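Local atomic coordinates of magnesium and cobalt efflux protein CorC (Neisseria meningitidis serogroup B, PDB entry 3OI8), a protein that probably takes part in magnesium and cobalt ion transport, and whose paired CBS domains, the main part of this fragment, bind adenosine. Residues 73-84 / 134-145. Sequence-based numbering, arbitrary orientation.
Sequences RFPVIGEDKDEV and HMAIVIDEYGGT. With ADN (adenosine), chain C.
Met135, a selenomethionine, rests its SE on Pro75 CD at 3.9 Å, and Ile137 CD1 follows against Pro75 CG at 4.0 Å. CG of Met135 stands anti to the backbone N (chi1 165°), and the bend at chi3 turns the methyl CE to the carbonyl of Arg73, 3.4 Å from its O. The same Arg73 O accepts a hydrogen bond from adenosine N6 (2.8 Å), while CE also touches N7, so this tight, buried end of the contact forms one wall of the nucleoside pocket. Next to it, the guanidinium of Arg73 lies flat on the His134 ring, planes 21° apart; His134 NE2 is hydrogen-bonded to Glu152 of the second subunit. Val84 CG1 and Ile137 CG1 meet tip to tip and continue the apolar packing.

Beyond them the contact turns polar. Thr145 OG1 donates to Lys81 O (2.6 Å), and Thr145 N donates to OD1 of Asp82, an exposed residue, at 2.9 Å, nearly straight down the C-O bond. Past this pair of bonds the Asp140–Gly143 turn runs out toward the looser solvent side; Asp140 OD1 accepts from Tyr142 N, an Asx turn, and from Gly144 N on the opposite face of its carboxylate.

The axes of strands 73-77 and 135-139, one from each CBS domain, come within 8.7 Å, 39° apart in direction, without sharing a sheet: 73-77 lies between 53-54 and 84-89, whereas 135-139 is flanked by 145-150 and 114-116.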
# COMPACT_ATOMS: atom_id res chain seq x y z
N ARG A 73 -1.83 -10.80 3.43
CA ARG A 73 -1.23 -11.81 2.53
C ARG A 73 -0.35 -12.76 3.31
O ARG A 73 0.30 -12.35 4.27
CB ARG A 73 -0.42 -11.11 1.44
CG ARG A 73 -1.28 -10.65 0.27
CD ARG A 73 -0.75 -9.40 -0.36
NE ARG A 73 -0.78 -8.30 0.59
CZ ARG A 73 -1.61 -7.27 0.52
NH1 ARG A 73 -1.55 -6.32 1.44
NH2 ARG A 73 -2.50 -7.18 -0.46
N PHE A 74 -0.33 -14.04 2.89
CA PHE A 74 0.39 -15.10 3.59
C PHE A 74 1.08 -16.05 2.61
O PHE A 74 0.43 -16.57 1.70
CB PHE A 74 -0.60 -15.94 4.42
CG PHE A 74 -1.37 -15.15 5.43
CD1 PHE A 74 -1.01 -15.18 6.77
CD2 PHE A 74 -2.46 -14.38 5.05
CE1 PHE A 74 -1.72 -14.45 7.72
CE2 PHE A 74 -3.16 -13.64 5.99
CZ PHE A 74 -2.79 -13.67 7.33
N PRO A 75 2.39 -16.28 2.79
CA PRO A 75 3.05 -17.36 2.04
C PRO A 75 2.39 -18.68 2.39
O PRO A 75 2.04 -18.89 3.54
CB PRO A 75 4.48 -17.38 2.62
CG PRO A 75 4.65 -16.03 3.28
CD PRO A 75 3.29 -15.63 3.76
N VAL A 76 2.23 -19.56 1.42
CA VAL A 76 1.70 -20.89 1.70
C VAL A 76 2.85 -21.88 1.49
O VAL A 76 3.52 -21.82 0.46
CB VAL A 76 0.52 -21.23 0.79
CG1 VAL A 76 0.11 -22.71 0.96
CG2 VAL A 76 -0.68 -20.31 1.10
N ILE A 77 3.06 -22.78 2.45
CA ILE A 77 4.24 -23.65 2.42
C ILE A 77 3.88 -25.13 2.28
O ILE A 77 2.77 -25.57 2.62
CB ILE A 77 5.12 -23.49 3.66
CG1 ILE A 77 4.33 -23.87 4.92
CG2 ILE A 77 5.69 -22.09 3.74
CD1 ILE A 77 5.18 -24.18 6.13
N GLY A 78 4.85 -25.88 1.79
CA GLY A 78 4.74 -27.33 1.72
C GLY A 78 5.37 -27.90 2.97
O GLY A 78 4.84 -27.75 4.06
N GLU A 79 6.53 -28.53 2.81
CA GLU A 79 7.15 -29.26 3.92
C GLU A 79 7.65 -28.34 5.03
O GLU A 79 7.60 -28.69 6.21
CB GLU A 79 8.31 -30.12 3.43
CG GLU A 79 9.05 -30.79 4.58
CD GLU A 79 10.32 -31.50 4.14
OE1 GLU A 79 10.70 -32.49 4.81
OE2 GLU A 79 10.93 -31.06 3.14
N ASP A 80 8.15 -27.17 4.64
CA ASP A 80 8.67 -26.18 5.57
C ASP A 80 8.83 -24.85 4.83
O ASP A 80 8.43 -24.72 3.66
CB ASP A 80 10.00 -26.63 6.20
CG ASP A 80 11.08 -26.89 5.16
OD1 ASP A 80 11.00 -26.31 4.06
OD2 ASP A 80 12.01 -27.67 5.46
N LYS A 81 9.41 -23.87 5.49
CA LYS A 81 9.43 -22.52 4.93
C LYS A 81 10.37 -22.38 3.74
O LYS A 81 10.36 -21.36 3.05
CB LYS A 81 9.73 -21.49 6.01
CG LYS A 81 8.66 -21.41 7.07
CD LYS A 81 8.98 -20.38 8.13
CE LYS A 81 7.83 -20.24 9.10
NZ LYS A 81 8.23 -19.37 10.23
N ASP A 82 11.19 -23.41 3.50
CA ASP A 82 12.04 -23.42 2.31
C ASP A 82 11.30 -23.97 1.08
O ASP A 82 11.85 -24.05 -0.02
CB ASP A 82 13.34 -24.19 2.59
CG ASP A 82 14.26 -23.41 3.50
OD1 ASP A 82 14.34 -22.17 3.32
OD2 ASP A 82 14.88 -24.00 4.41
N GLU A 83 10.03 -24.33 1.27
CA GLU A 83 9.20 -24.73 0.15
C GLU A 83 7.95 -23.84 0.07
O GLU A 83 6.89 -24.24 0.54
CB GLU A 83 8.82 -26.22 0.24
CG GLU A 83 8.07 -26.69 -1.00
CD GLU A 83 7.65 -28.16 -0.98
OE1 GLU A 83 7.63 -28.79 0.10
OE2 GLU A 83 7.32 -28.68 -2.07
N VAL A 84 8.09 -22.63 -0.48
CA VAL A 84 6.95 -21.72 -0.58
C VAL A 84 6.23 -22.04 -1.88
O VAL A 84 6.83 -22.04 -2.95
CB VAL A 84 7.37 -20.22 -0.55
CG1 VAL A 84 6.13 -19.31 -0.78
CG2 VAL A 84 8.05 -19.86 0.75
N HIS A 134 2.15 -6.96 -3.84
CA HIS A 134 2.25 -6.43 -2.47
C HIS A 134 3.28 -7.14 -1.60
O HIS A 134 3.73 -6.60 -0.59
CB HIS A 134 0.89 -6.48 -1.79
CG HIS A 134 -0.06 -5.44 -2.27
ND1 HIS A 134 -1.07 -5.71 -3.17
CD2 HIS A 134 -0.14 -4.11 -2.01
CE1 HIS A 134 -1.74 -4.60 -3.43
NE2 HIS A 134 -1.19 -3.61 -2.74
N MSE A 135 3.64 -8.36 -1.98
CA MSE A 135 4.56 -9.14 -1.17
C MSE A 135 5.52 -9.92 -2.08
O MSE A 135 5.13 -10.36 -3.16
CB MSE A 135 3.79 -10.09 -0.23
CG MSE A 135 4.60 -11.21 0.41
SE MSE A 135 3.51 -12.35 1.60
CE MSE A 135 3.21 -11.08 3.05
N ALA A 136 6.77 -10.03 -1.65
CA ALA A 136 7.70 -10.91 -2.34
C ALA A 136 8.37 -11.81 -1.31
O ALA A 136 8.43 -11.47 -0.12
CB ALA A 136 8.74 -10.12 -3.09
N ILE A 137 8.86 -12.94 -1.77
CA ILE A 137 9.59 -13.86 -0.90
C ILE A 137 11.07 -13.62 -1.16
O ILE A 137 11.50 -13.59 -2.31
CB ILE A 137 9.25 -15.31 -1.23
CG1 ILE A 137 7.74 -15.57 -1.08
CG2 ILE A 137 10.15 -16.26 -0.41
CD1 ILE A 137 7.19 -15.35 0.32
N VAL A 138 11.84 -13.42 -0.09
CA VAL A 138 13.26 -13.15 -0.23
C VAL A 138 14.03 -14.46 -0.19
O VAL A 138 13.81 -15.29 0.69
CB VAL A 138 13.72 -12.20 0.87
CG1 VAL A 138 15.20 -11.80 0.67
CG2 VAL A 138 12.81 -10.97 0.87
N ILE A 139 14.92 -14.64 -1.17
CA ILE A 139 15.68 -15.87 -1.34
C ILE A 139 17.15 -15.61 -1.00
O ILE A 139 17.70 -14.58 -1.37
CB ILE A 139 15.59 -16.35 -2.80
CG1 ILE A 139 14.15 -16.72 -3.16
CG2 ILE A 139 16.52 -17.52 -3.06
CD1 ILE A 139 13.55 -17.76 -2.24
N ASP A 140 17.80 -16.53 -0.30
CA ASP A 140 19.22 -16.37 0.01
C ASP A 140 20.06 -16.80 -1.19
O ASP A 140 19.52 -17.26 -2.21
CB ASP A 140 19.62 -17.14 1.29
CG ASP A 140 19.43 -18.64 1.16
OD1 ASP A 140 19.63 -19.20 0.07
OD2 ASP A 140 19.09 -19.28 2.19
N GLU A 141 21.38 -16.67 -1.09
CA GLU A 141 22.25 -16.94 -2.22
C GLU A 141 22.36 -18.43 -2.57
O GLU A 141 23.09 -18.80 -3.49
CB GLU A 141 23.64 -16.33 -2.00
CG GLU A 141 24.32 -16.76 -0.71
CD GLU A 141 23.99 -15.85 0.47
OE1 GLU A 141 22.79 -15.55 0.68
OE2 GLU A 141 24.92 -15.43 1.18
N TYR A 142 21.62 -19.27 -1.85
CA TYR A 142 21.68 -20.71 -2.07
C TYR A 142 20.34 -21.29 -2.51
O TYR A 142 20.24 -22.48 -2.78
CB TYR A 142 22.15 -21.44 -0.81
CG TYR A 142 23.42 -20.90 -0.21
CD1 TYR A 142 24.63 -20.99 -0.89
CD2 TYR A 142 23.42 -20.32 1.06
CE1 TYR A 142 25.81 -20.50 -0.35
CE2 TYR A 142 24.60 -19.83 1.62
CZ TYR A 142 25.79 -19.92 0.91
OH TYR A 142 26.96 -19.44 1.46
N GLY A 143 19.31 -20.45 -2.57
CA GLY A 143 17.98 -20.91 -2.96
C GLY A 143 16.99 -21.07 -1.82
O GLY A 143 15.80 -21.27 -2.04
N GLY A 144 17.48 -20.98 -0.58
CA GLY A 144 16.61 -21.09 0.58
C GLY A 144 15.86 -19.79 0.83
O GLY A 144 16.23 -18.74 0.32
N THR A 145 14.80 -19.87 1.63
CA THR A 145 14.00 -18.71 2.01
C THR A 145 14.71 -17.90 3.09
O THR A 145 15.08 -18.44 4.13
CB THR A 145 12.64 -19.18 2.57
OG1 THR A 145 11.90 -19.84 1.53
CG2 THR A 145 11.84 -18.03 3.10
O5' ADN C . 0.45 -6.81 8.80
C5' ADN C . 0.94 -5.74 9.57
C4' ADN C . 2.50 -5.74 9.55
O4' ADN C . 3.00 -7.09 9.81
C3' ADN C . 3.04 -5.29 8.18
O3' ADN C . 3.48 -3.96 8.26
C2' ADN C . 4.20 -6.21 7.90
O2' ADN C . 5.41 -5.65 8.36
C1' ADN C . 3.92 -7.46 8.73
N9 ADN C . 3.34 -8.54 7.93
C8 ADN C . 2.25 -8.42 6.87
N7 ADN C . 1.96 -9.80 6.36
C5 ADN C . 2.86 -10.78 7.13
C6 ADN C . 3.02 -12.33 7.06
N6 ADN C . 2.16 -13.11 6.16
N1 ADN C . 3.98 -13.01 7.93
C2 ADN C . 4.83 -12.21 8.90
N3 ADN C . 4.68 -10.69 8.97
C4 ADN C . 3.70 -10.00 8.09